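Local atomic coordinates of ribonucleoside-diphosphate reductase small chain 2 (Saccharomyces cerevisiae, PDB entry 1JK0), a protein that helps make deoxyribonucleotides for DNA synthesis as a small-chain subunit of ribonucleotide reductase and is required for proper folding of RNR2 and its assembly with the large subunits. Residues B[44-48]-B[226-230]; B[81-85]-B[193-197]; B[86-90]-B[131-135]. All blocks are in the same frame, centred on the assembly; numbering follows the deposited sequence.

How the interactions relate
The three contacts join helices of one all-helical domain and are nested along the chain. Interaction 1 closes the longest loop, from helix 43-54 to helix 207-232; within it interaction 2 links helix 78-89 to helix 191-200, and interaction 3, inside that again, links helix 78-89 to helix 111-138. Interactions 2 and 3 use successive parts of the same helix, with centres about 10 Å apart. They touch where Tyr194 CE2 lies 4.2 Å from Tyr131 OH. Interaction 1 lies on the other side of the chain's centre, about 29 Å from either between centres. Interaction 3 thus holds the predicted active-site tyrosine and interaction 2 borders it; interaction 1 is remote from it.

Interaction 1: B[44-48]-B[226-230]; sequences EIWAA and FSCLL
Glu44, Ile45 and Ala48 of helix 43-54 pack against Phe226, Leu229 and Leu230 near the C-terminal end of helix 207-232, an apolar contact between two nearly antiparallel helices. The segment axes run at 172° and approach to 10.6 Å. Ile45 meets all three partners on the other helix. Its CB comes to the edge of the Phe226 ring, close to the ring plane and 3.5 Å from CE1, with the two side chains crossing obliquely. From the same residue the CG2 branch, set beside the backbone N, passes Leu230 at about a right angle and lies 3.8 Å from Leu230 CD2. Phe226 reaches across because its CG is anti to the backbone N (chi1 -171°), which carries CE1 and CD1 to the neighbouring helix; CD1 is 4.0 Å from the methyl of Ala48. One turn further along its own helix, Leu230 places CG above one face of this ring, offset toward the rim, so the phenyl group has a leucine over a face and an isoleucine at an edge. Leu229 forks at the start of helix 43-54. Its CD1 rests 3.9 Å from Glu44 CB, while CD2 lies against the backbone of Ile45, 3.8 Å from CA. Glu44 contributes CB, and its backbone O also nears Leu229 CD2. Behind the contact, helix 111-138 completes the aromatic cluster, with Phe116 stacked on Phe226 and Tyr117 meeting it edge-to-face. Leu230 also touches Tyr175 and Leu179 of helix 175-188. The contact is plain hydrophobic helix packing, away from the predicted active site: it fastens a short helix from early in the chain onto a long helix of the ferritin-like fold shared by ribonucleotide reductase small chains.

Interaction 2: B[81-85]-B[193-197]; sequences YIGNL and NYASM
Tyr81 reaches from helix 78-89 to Ser196 and Met197 of helix 191-200. From CB the ring extends across to the other helix, chi1 being trans at -179°. Along one side of the ring, CD2 lies 3.8 Å from Met197 CE and CE2 comes nearer to the same methyl, which approaches obliquely. CE2 is also 3.7 Å from Ser196 CB, which stands at the ring edge, in plane. At the tip, OH hydrogen-bonds Ser196 OG; either hydroxyl could be the donor, and the very short modelled length, 2.5 Å, is doubtful at this resolution. Ser196 OG has a second partner in Gly192 O. A phenylalanine in place of Tyr81 would probably keep the packing on Met197 but leave Ser196 without its mate across the helices. One turn on, Leu85 CG stands 4.1 Å from Met197 CE, and its CD2 lies against Asn193, 3.6 Å from CB. The Met197 chain, bent at chi2 and chi3, thus brings its CE to both the tyrosine and the leucine. The two segments run roughly antiparallel, with a signed crossing angle of -147°, within the ferritin-like helical fold, with Leu85 close to the predicted active-site Tyr131.

Interaction 3: B[86-90]-B[131-135]; sequences LALSI and YSMMV
Tyr131, on helix 111-138, receives Ser89 of helix 78-89 over one face of its ring. Ser89 CB stands 3.8 Å from the ring centroid and 27° off the normal, a CH-pi contact displaced toward the CE2 side of the rim. Leu86 CD2 approaches the ring obliquely, 4.2 Å from CD1, while Ile90 CB sits 4.3 Å from Tyr131 CB, near the root of the side chain. Leu86, Ser89 and Ile90 together therefore flank the tyrosine from base to ring. Leu86 then continues along helix 111-138. With its CG beside the backbone N (chi1 -55°), its CD1 branch extends to 3.6 Å from Met134 CB, where the two chains cross at about a right angle. The same CD1 is 3.5 Å from Val135 CG2, and these side chains slide past each other in opposite directions.

Further out, the hydroxyl of Ser89 is hydrogen-bonded back to Leu85 O in its own helix, which fixes the rotation of the hydroxyl, while the backbone places the CB that meets the ring. Ser132 OG is held in a similar way by Ser128 O and makes a weak hydrogen bond to the backbone of the partner chain. Ile216 and Leu209 of helix 207-232 touch Tyr131 and Met134 respectively, backing the contact with a further helix. Tyr131, predicted to be the active-site residue, is thus buried within a helical bundle of the ferritin-like fold of ribonucleotide reductase small chains.

Interaction 1: B[44-48]-B[226-230]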
ATOM      1  N   GLU B  44       8.160  15.475  12.511  1.00 20.07           N
ATOM      2  CA  GLU B  44       8.064  16.301  11.317  1.00 21.72           C
ATOM      3  C   GLU B  44       7.445  15.589  10.120  1.00 21.51           C
ATOM      4  O   GLU B  44       6.427  16.049   9.602  1.00 21.25           O
ATOM      5  CB  GLU B  44       9.452  16.836  10.934  1.00 23.90           C
ATOM      6  CG  GLU B  44      10.642  16.243  11.734  1.00 25.71           C
ATOM      7  CD  GLU B  44      10.855  14.734  11.556  1.00 21.65           C
ATOM      8  OE1 GLU B  44      11.980  14.321  11.241  1.00 24.47           O
ATOM      9  OE2 GLU B  44       9.914  13.956  11.733  1.00 22.83           O
ATOM     10  N   ILE B  45       8.039  14.482   9.669  1.00 21.13           N
ATOM     11  CA  ILE B  45       7.461  13.792   8.516  1.00 22.30           C
ATOM     12  C   ILE B  45       6.074  13.248   8.849  1.00 20.03           C
ATOM     13  O   ILE B  45       5.212  13.207   7.968  1.00 18.60           O
ATOM     14  CB  ILE B  45       8.372  12.647   7.957  1.00 25.02           C
ATOM     15  CG1 ILE B  45       8.521  11.539   8.976  1.00 30.34           C
ATOM     16  CG2 ILE B  45       9.756  13.179   7.619  1.00 25.52           C
ATOM     17  CD1 ILE B  45       9.562  10.515   8.570  1.00 36.44           C
ATOM     18  N   TRP B  46       5.849  12.869  10.113  1.00 17.07           N
ATOM     19  CA  TRP B  46       4.541  12.337  10.545  1.00 17.52           C
ATOM     20  C   TRP B  46       3.455  13.402  10.393  1.00 17.82           C
ATOM     21  O   TRP B  46       2.367  13.121   9.882  1.00 17.21           O
ATOM     22  CB  TRP B  46       4.598  11.855  12.011  1.00 15.09           C
ATOM     23  CG  TRP B  46       3.359  11.115  12.564  1.00 14.68           C
ATOM     24  CD1 TRP B  46       2.648  11.447  13.702  1.00 16.90           C
ATOM     25  CD2 TRP B  46       2.803   9.868  12.114  1.00 12.18           C
ATOM     26  NE1 TRP B  46       1.706  10.482  13.986  1.00 14.04           N
ATOM     27  CE2 TRP B  46       1.778   9.504  13.030  1.00 13.62           C
ATOM     28  CE3 TRP B  46       3.072   9.018  11.038  1.00 12.88           C
ATOM     29  CZ2 TRP B  46       1.027   8.328  12.891  1.00 13.22           C
ATOM     30  CZ3 TRP B  46       2.316   7.839  10.906  1.00 14.46           C
ATOM     31  CH2 TRP B  46       1.313   7.512  11.829  1.00 13.94           C
ATOM     32  N   ALA B  47       3.752  14.620  10.843  1.00 19.02           N
ATOM     33  CA  ALA B  47       2.796  15.715  10.741  1.00 19.15           C
ATOM     34  C   ALA B  47       2.588  15.996   9.259  1.00 20.17           C
ATOM     35  O   ALA B  47       1.510  16.422   8.845  1.00 20.25           O
ATOM     36  CB  ALA B  47       3.317  16.943  11.446  1.00 16.20           C
ATOM     37  N   ALA B  48       3.619  15.753   8.453  1.00 20.92           N
ATOM     38  CA  ALA B  48       3.472  15.964   7.017  1.00 22.95           C
ATOM     39  C   ALA B  48       2.485  14.926   6.481  1.00 23.96           C
ATOM     40  O   ALA B  48       1.618  15.243   5.671  1.00 25.19           O
ATOM     41  CB  ALA B  48       4.812  15.829   6.314  1.00 20.52           C
ATOM     42  N   PHE B 226       7.791  17.802   1.056  1.00 30.47           N
ATOM     43  CA  PHE B 226       8.236  16.625   1.778  1.00 30.10           C
ATOM     44  C   PHE B 226       9.693  16.334   1.476  1.00 31.06           C
ATOM     45  O   PHE B 226      10.436  15.908   2.362  1.00 32.41           O
ATOM     46  CB  PHE B 226       7.380  15.396   1.449  1.00 26.98           C
ATOM     47  CG  PHE B 226       7.672  14.221   2.329  1.00 24.15           C
ATOM     48  CD1 PHE B 226       7.446  14.293   3.701  1.00 24.98           C
ATOM     49  CD2 PHE B 226       8.236  13.066   1.807  1.00 24.73           C
ATOM     50  CE1 PHE B 226       7.784  13.238   4.542  1.00 22.65           C
ATOM     51  CE2 PHE B 226       8.580  12.003   2.635  1.00 24.23           C
ATOM     52  CZ  PHE B 226       8.351  12.095   4.012  1.00 22.70           C
ATOM     53  N   SER B 227      10.117  16.566   0.239  1.00 30.76           N
ATOM     54  CA  SER B 227      11.510  16.303  -0.094  1.00 31.39           C
ATOM     55  C   SER B 227      12.400  17.406   0.471  1.00 31.89           C
ATOM     56  O   SER B 227      13.572  17.180   0.758  1.00 31.09           O
ATOM     57  CB  SER B 227      11.681  16.155  -1.603  1.00 31.60           C
ATOM     58  OG  SER B 227      10.966  15.012  -2.068  1.00 33.76           O
ATOM     59  N   CYS B 228      11.844  18.599   0.650  1.00 32.99           N
ATOM     60  CA  CYS B 228      12.613  19.690   1.234  1.00 33.65           C
ATOM     61  C   CYS B 228      12.724  19.422   2.726  1.00 34.01           C
ATOM     62  O   CYS B 228      13.684  19.827   3.372  1.00 35.20           O
ATOM     63  CB  CYS B 228      11.928  21.029   0.988  1.00 32.84           C
ATOM     64  SG  CYS B 228      12.142  21.628  -0.695  1.00 39.64           S
ATOM     65  N   LEU B 229      11.728  18.729   3.264  1.00 34.46           N
ATOM     66  CA  LEU B 229      11.715  18.374   4.671  1.00 34.07           C
ATOM     67  C   LEU B 229      12.724  17.263   4.942  1.00 35.13           C
ATOM     68  O   LEU B 229      13.423  17.291   5.951  1.00 35.67           O
ATOM     69  CB  LEU B 229      10.327  17.907   5.090  1.00 33.73           C
ATOM     70  CG  LEU B 229      10.296  17.235   6.460  1.00 32.80           C
ATOM     71  CD1 LEU B 229      10.844  18.183   7.498  1.00 33.58           C
ATOM     72  CD2 LEU B 229       8.878  16.826   6.790  1.00 33.70           C
ATOM     73  N   LEU B 230      12.792  16.271   4.059  1.00 34.83           N
ATOM     74  CA  LEU B 230      13.752  15.194   4.255  1.00 36.61           C
ATOM     75  C   LEU B 230      15.136  15.804   4.138  1.00 40.02           C
ATOM     76  O   LEU B 230      15.943  15.742   5.072  1.00 40.52           O
ATOM     77  CB  LEU B 230      13.568  14.098   3.206  1.00 32.43           C
ATOM     78  CG  LEU B 230      12.248  13.339   3.351  1.00 29.74           C
ATOM     79  CD1 LEU B 230      12.160  12.268   2.292  1.00 26.53           C
ATOM     80  CD2 LEU B 230      12.158  12.731   4.745  1.00 26.61           C
TER

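Interaction 2: B[81-85]-B[193-197]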
ATOM      1  N   TYR B  81      -4.847  22.891 -26.723  1.00 76.97           N
ATOM      2  CA  TYR B  81      -3.941  23.058 -25.591  1.00 75.56           C
ATOM      3  C   TYR B  81      -4.249  22.025 -24.521  1.00 74.38           C
ATOM      4  O   TYR B  81      -3.483  21.088 -24.291  1.00 73.41           O
ATOM      5  CB  TYR B  81      -4.106  24.455 -24.995  1.00 76.20           C
ATOM      6  CG  TYR B  81      -3.189  24.729 -23.829  1.00 76.98           C
ATOM      7  CD1 TYR B  81      -1.825  24.437 -23.916  1.00 77.83           C
ATOM      8  CD2 TYR B  81      -3.668  25.303 -22.654  1.00 76.71           C
ATOM      9  CE1 TYR B  81      -0.955  24.707 -22.870  1.00 77.23           C
ATOM     10  CE2 TYR B  81      -2.805  25.581 -21.594  1.00 77.56           C
ATOM     11  CZ  TYR B  81      -1.449  25.279 -21.712  1.00 77.31           C
ATOM     12  OH  TYR B  81      -0.583  25.538 -20.680  1.00 76.09           O
ATOM     13  N   ILE B  82      -5.381  22.228 -23.862  1.00 73.03           N
ATOM     14  CA  ILE B  82      -5.858  21.338 -22.823  1.00 71.73           C
ATOM     15  C   ILE B  82      -5.643  19.894 -23.252  1.00 71.12           C
ATOM     16  O   ILE B  82      -5.308  19.043 -22.437  1.00 72.20           O
ATOM     17  CB  ILE B  82      -7.350  21.584 -22.572  1.00 71.22           C
ATOM     18  CG1 ILE B  82      -7.539  23.018 -22.079  1.00 70.73           C
ATOM     19  CG2 ILE B  82      -7.899  20.570 -21.584  1.00 71.01           C
ATOM     20  CD1 ILE B  82      -8.976  23.450 -21.975  1.00 71.57           C
ATOM     21  N   GLY B  83      -5.834  19.632 -24.541  1.00 70.53           N
ATOM     22  CA  GLY B  83      -5.650  18.290 -25.061  1.00 69.14           C
ATOM     23  C   GLY B  83      -4.313  17.711 -24.648  1.00 68.22           C
ATOM     24  O   GLY B  83      -4.268  16.685 -23.977  1.00 68.23           O
ATOM     25  N   ASN B  84      -3.225  18.364 -25.041  1.00 67.91           N
ATOM     26  CA  ASN B  84      -1.884  17.894 -24.693  1.00 67.66           C
ATOM     27  C   ASN B  84      -1.672  17.945 -23.175  1.00 66.75           C
ATOM     28  O   ASN B  84      -1.148  17.002 -22.578  1.00 65.38           O
ATOM     29  CB  ASN B  84      -0.824  18.748 -25.405  1.00 68.91           C
ATOM     30  CG  ASN B  84      -0.947  18.691 -26.925  1.00 69.70           C
ATOM     31  OD1 ASN B  84      -0.761  17.635 -27.544  1.00 69.73           O
ATOM     32  ND2 ASN B  84      -1.264  19.832 -27.534  1.00 68.70           N
ATOM     33  N   LEU B  85      -2.092  19.056 -22.567  1.00 66.51           N
ATOM     34  CA  LEU B  85      -1.992  19.280 -21.120  1.00 64.90           C
ATOM     35  C   LEU B  85      -2.441  18.035 -20.364  1.00 63.55           C
ATOM     36  O   LEU B  85      -1.769  17.578 -19.440  1.00 64.26           O
ATOM     37  CB  LEU B  85      -2.876  20.465 -20.722  1.00 65.44           C
ATOM     38  CG  LEU B  85      -2.800  21.038 -19.306  1.00 66.58           C
ATOM     39  CD1 LEU B  85      -3.242  20.005 -18.283  1.00 67.94           C
ATOM     40  CD2 LEU B  85      -1.382  21.497 -19.038  1.00 67.56           C
ATOM     41  N   ASN B 193       1.974  23.975 -16.266  1.00 67.52           N
ATOM     42  CA  ASN B 193       0.623  23.429 -16.404  1.00 68.61           C
ATOM     43  C   ASN B 193      -0.359  24.154 -15.491  1.00 68.84           C
ATOM     44  O   ASN B 193      -1.256  24.857 -15.957  1.00 68.98           O
ATOM     45  CB  ASN B 193       0.607  21.936 -16.053  1.00 70.11           C
ATOM     46  CG  ASN B 193       1.570  21.114 -16.905  1.00 72.85           C
ATOM     47  OD1 ASN B 193       2.748  21.467 -17.061  1.00 73.64           O
ATOM     48  ND2 ASN B 193       1.076  19.999 -17.446  1.00 72.38           N
ATOM     49  N   TYR B 194      -0.177  23.980 -14.185  1.00 68.83           N
ATOM     50  CA  TYR B 194      -1.052  24.600 -13.195  1.00 69.38           C
ATOM     51  C   TYR B 194      -1.164  26.102 -13.423  1.00 69.73           C
ATOM     52  O   TYR B 194      -2.255  26.668 -13.369  1.00 70.08           O
ATOM     53  CB  TYR B 194      -0.526  24.330 -11.786  1.00 68.73           C
ATOM     54  CG  TYR B 194      -0.065  22.907 -11.572  1.00 68.48           C
ATOM     55  CD1 TYR B 194       1.225  22.639 -11.119  1.00 68.89           C
ATOM     56  CD2 TYR B 194      -0.913  21.828 -11.828  1.00 67.42           C
ATOM     57  CE1 TYR B 194       1.665  21.334 -10.926  1.00 68.09           C
ATOM     58  CE2 TYR B 194      -0.479  20.513 -11.640  1.00 67.27           C
ATOM     59  CZ  TYR B 194       0.810  20.278 -11.189  1.00 67.69           C
ATOM     60  OH  TYR B 194       1.252  18.993 -10.993  1.00 68.32           O
ATOM     61  N   ALA B 195      -0.026  26.743 -13.673  1.00 69.96           N
ATOM     62  CA  ALA B 195       0.001  28.177 -13.910  1.00 69.31           C
ATOM     63  C   ALA B 195      -0.993  28.526 -15.019  1.00 69.39           C
ATOM     64  O   ALA B 195      -1.705  29.532 -14.945  1.00 68.82           O
ATOM     65  CB  ALA B 195       1.406  28.603 -14.303  1.00 68.23           C
ATOM     66  N   SER B 196      -1.048  27.675 -16.040  1.00 69.57           N
ATOM     67  CA  SER B 196      -1.943  27.883 -17.178  1.00 70.14           C
ATOM     68  C   SER B 196      -3.398  27.718 -16.800  1.00 70.13           C
ATOM     69  O   SER B 196      -4.200  28.634 -16.983  1.00 70.12           O
ATOM     70  CB  SER B 196      -1.622  26.895 -18.292  1.00 70.58           C
ATOM     71  OG  SER B 196      -0.269  27.005 -18.690  1.00 72.79           O
ATOM     72  N   MET B 197      -3.731  26.539 -16.281  1.00 70.27           N
ATOM     73  CA  MET B 197      -5.094  26.228 -15.881  1.00 70.21           C
ATOM     74  C   MET B 197      -5.623  27.173 -14.815  1.00 70.86           C
ATOM     75  O   MET B 197      -6.827  27.403 -14.732  1.00 70.45           O
ATOM     76  CB  MET B 197      -5.187  24.780 -15.402  1.00 68.76           C
ATOM     77  CG  MET B 197      -4.988  23.764 -16.507  1.00 68.41           C
ATOM     78  SD  MET B 197      -6.074  24.054 -17.923  1.00 67.85           S
ATOM     79  CE  MET B 197      -4.878  24.562 -19.162  1.00 67.77           C
TER

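Interaction 3: B[86-90]-B[131-135]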
ATOM      1  N   LEU B  86      -3.590  17.499 -20.755  1.00 61.29           N
ATOM      2  CA  LEU B  86      -4.111  16.301 -20.130  1.00 59.83           C
ATOM      3  C   LEU B  86      -3.293  15.129 -20.632  1.00 58.92           C
ATOM      4  O   LEU B  86      -2.762  14.355 -19.846  1.00 58.32           O
ATOM      5  CB  LEU B  86      -5.586  16.089 -20.491  1.00 59.12           C
ATOM      6  CG  LEU B  86      -6.563  17.232 -20.189  1.00 58.65           C
ATOM      7  CD1 LEU B  86      -7.993  16.770 -20.451  1.00 57.16           C
ATOM      8  CD2 LEU B  86      -6.398  17.683 -18.751  1.00 58.30           C
ATOM      9  N   ALA B  87      -3.185  15.023 -21.953  1.00 59.21           N
ATOM     10  CA  ALA B  87      -2.448  13.940 -22.602  1.00 58.42           C
ATOM     11  C   ALA B  87      -1.050  13.729 -22.031  1.00 57.45           C
ATOM     12  O   ALA B  87      -0.543  12.607 -22.019  1.00 57.78           O
ATOM     13  CB  ALA B  87      -2.365  14.188 -24.098  1.00 58.96           C
ATOM     14  N   LEU B  88      -0.417  14.798 -21.567  1.00 55.82           N
ATOM     15  CA  LEU B  88       0.908  14.652 -20.987  1.00 55.08           C
ATOM     16  C   LEU B  88       0.746  13.929 -19.646  1.00 54.90           C
ATOM     17  O   LEU B  88       1.111  12.754 -19.499  1.00 53.84           O
ATOM     18  CB  LEU B  88       1.548  16.029 -20.779  1.00 54.20           C
ATOM     19  CG  LEU B  88       1.938  16.744 -22.076  1.00 53.44           C
ATOM     20  CD1 LEU B  88       2.467  18.133 -21.769  1.00 52.68           C
ATOM     21  CD2 LEU B  88       2.989  15.912 -22.818  1.00 52.49           C
ATOM     22  N   SER B  89       0.164  14.650 -18.690  1.00 53.92           N
ATOM     23  CA  SER B  89      -0.089  14.165 -17.338  1.00 51.86           C
ATOM     24  C   SER B  89      -0.681  12.756 -17.286  1.00 51.24           C
ATOM     25  O   SER B  89      -0.264  11.915 -16.487  1.00 51.65           O
ATOM     26  CB  SER B  89      -1.049  15.123 -16.645  1.00 51.35           C
ATOM     27  OG  SER B  89      -0.818  16.458 -17.055  1.00 51.42           O
ATOM     28  N   ILE B  90      -1.668  12.516 -18.137  1.00 50.29           N
ATOM     29  CA  ILE B  90      -2.355  11.237 -18.189  1.00 49.93           C
ATOM     30  C   ILE B  90      -1.479  10.186 -18.860  1.00 47.47           C
ATOM     31  O   ILE B  90      -0.255  10.260 -18.787  1.00 45.32           O
ATOM     32  CB  ILE B  90      -3.695  11.403 -18.950  1.00 51.01           C
ATOM     33  CG1 ILE B  90      -4.566  10.155 -18.810  1.00 51.50           C
ATOM     34  CG2 ILE B  90      -3.420  11.676 -20.414  1.00 53.48           C
ATOM     35  CD1 ILE B  90      -5.904  10.298 -19.530  1.00 51.42           C
ATOM     36  N   TYR B 131      -7.840  13.203 -14.470  1.00 42.58           N
ATOM     37  CA  TYR B 131      -7.339  13.695 -15.746  1.00 44.14           C
ATOM     38  C   TYR B 131      -8.053  12.969 -16.864  1.00 46.30           C
ATOM     39  O   TYR B 131      -8.602  13.596 -17.766  1.00 47.07           O
ATOM     40  CB  TYR B 131      -5.835  13.463 -15.905  1.00 44.87           C
ATOM     41  CG  TYR B 131      -4.957  14.444 -15.171  1.00 44.64           C
ATOM     42  CD1 TYR B 131      -5.274  15.793 -15.128  1.00 44.67           C
ATOM     43  CD2 TYR B 131      -3.795  14.020 -14.535  1.00 45.27           C
ATOM     44  CE1 TYR B 131      -4.453  16.703 -14.468  1.00 47.35           C
ATOM     45  CE2 TYR B 131      -2.964  14.920 -13.875  1.00 46.16           C
ATOM     46  CZ  TYR B 131      -3.294  16.261 -13.841  1.00 46.75           C
ATOM     47  OH  TYR B 131      -2.462  17.163 -13.196  1.00 47.14           O
ATOM     48  N   SER B 132      -8.047  11.643 -16.804  1.00 48.31           N
ATOM     49  CA  SER B 132      -8.701  10.850 -17.833  1.00 50.66           C
ATOM     50  C   SER B 132     -10.156  11.272 -18.020  1.00 52.56           C
ATOM     51  O   SER B 132     -10.592  11.500 -19.145  1.00 54.42           O
ATOM     52  CB  SER B 132      -8.625   9.362 -17.492  1.00 51.18           C
ATOM     53  OG  SER B 132      -7.290   8.881 -17.568  1.00 51.90           O
ATOM     54  N   MET B 133     -10.902  11.386 -16.924  1.00 53.92           N
ATOM     55  CA  MET B 133     -12.305  11.788 -16.997  1.00 54.84           C
ATOM     56  C   MET B 133     -12.497  13.035 -17.849  1.00 55.05           C
ATOM     57  O   MET B 133     -13.473  13.142 -18.584  1.00 55.30           O
ATOM     58  CB  MET B 133     -12.861  12.073 -15.606  1.00 54.90           C
ATOM     59  CG  MET B 133     -12.632  10.973 -14.614  1.00 55.46           C
ATOM     60  SD  MET B 133     -13.850  11.061 -13.327  1.00 56.98           S
ATOM     61  CE  MET B 133     -13.576  12.712 -12.737  1.00 56.27           C
ATOM     62  N   MET B 134     -11.573  13.983 -17.735  1.00 55.46           N
ATOM     63  CA  MET B 134     -11.661  15.216 -18.502  1.00 57.30           C
ATOM     64  C   MET B 134     -11.469  14.885 -19.978  1.00 58.47           C
ATOM     65  O   MET B 134     -12.237  15.322 -20.839  1.00 58.93           O
ATOM     66  CB  MET B 134     -10.604  16.206 -18.011  1.00 56.71           C
ATOM     67  CG  MET B 134     -10.607  16.347 -16.499  1.00 56.52           C
ATOM     68  SD  MET B 134      -9.678  17.744 -15.861  1.00 57.62           S
ATOM     69  CE  MET B 134     -11.006  18.675 -15.083  1.00 57.17           C
ATOM     70  N   VAL B 135     -10.444  14.095 -20.258  1.00 59.23           N
ATOM     71  CA  VAL B 135     -10.154  13.662 -21.614  1.00 60.64           C
ATOM     72  C   VAL B 135     -11.406  12.981 -22.197  1.00 62.00           C
ATOM     73  O   VAL B 135     -11.658  13.049 -23.398  1.00 62.43           O
ATOM     74  CB  VAL B 135      -8.941  12.673 -21.615  1.00 59.85           C
ATOM     75  CG1 VAL B 135      -8.860  11.920 -22.926  1.00 58.34           C
ATOM     76  CG2 VAL B 135      -7.649  13.444 -21.372  1.00 57.55           C
TER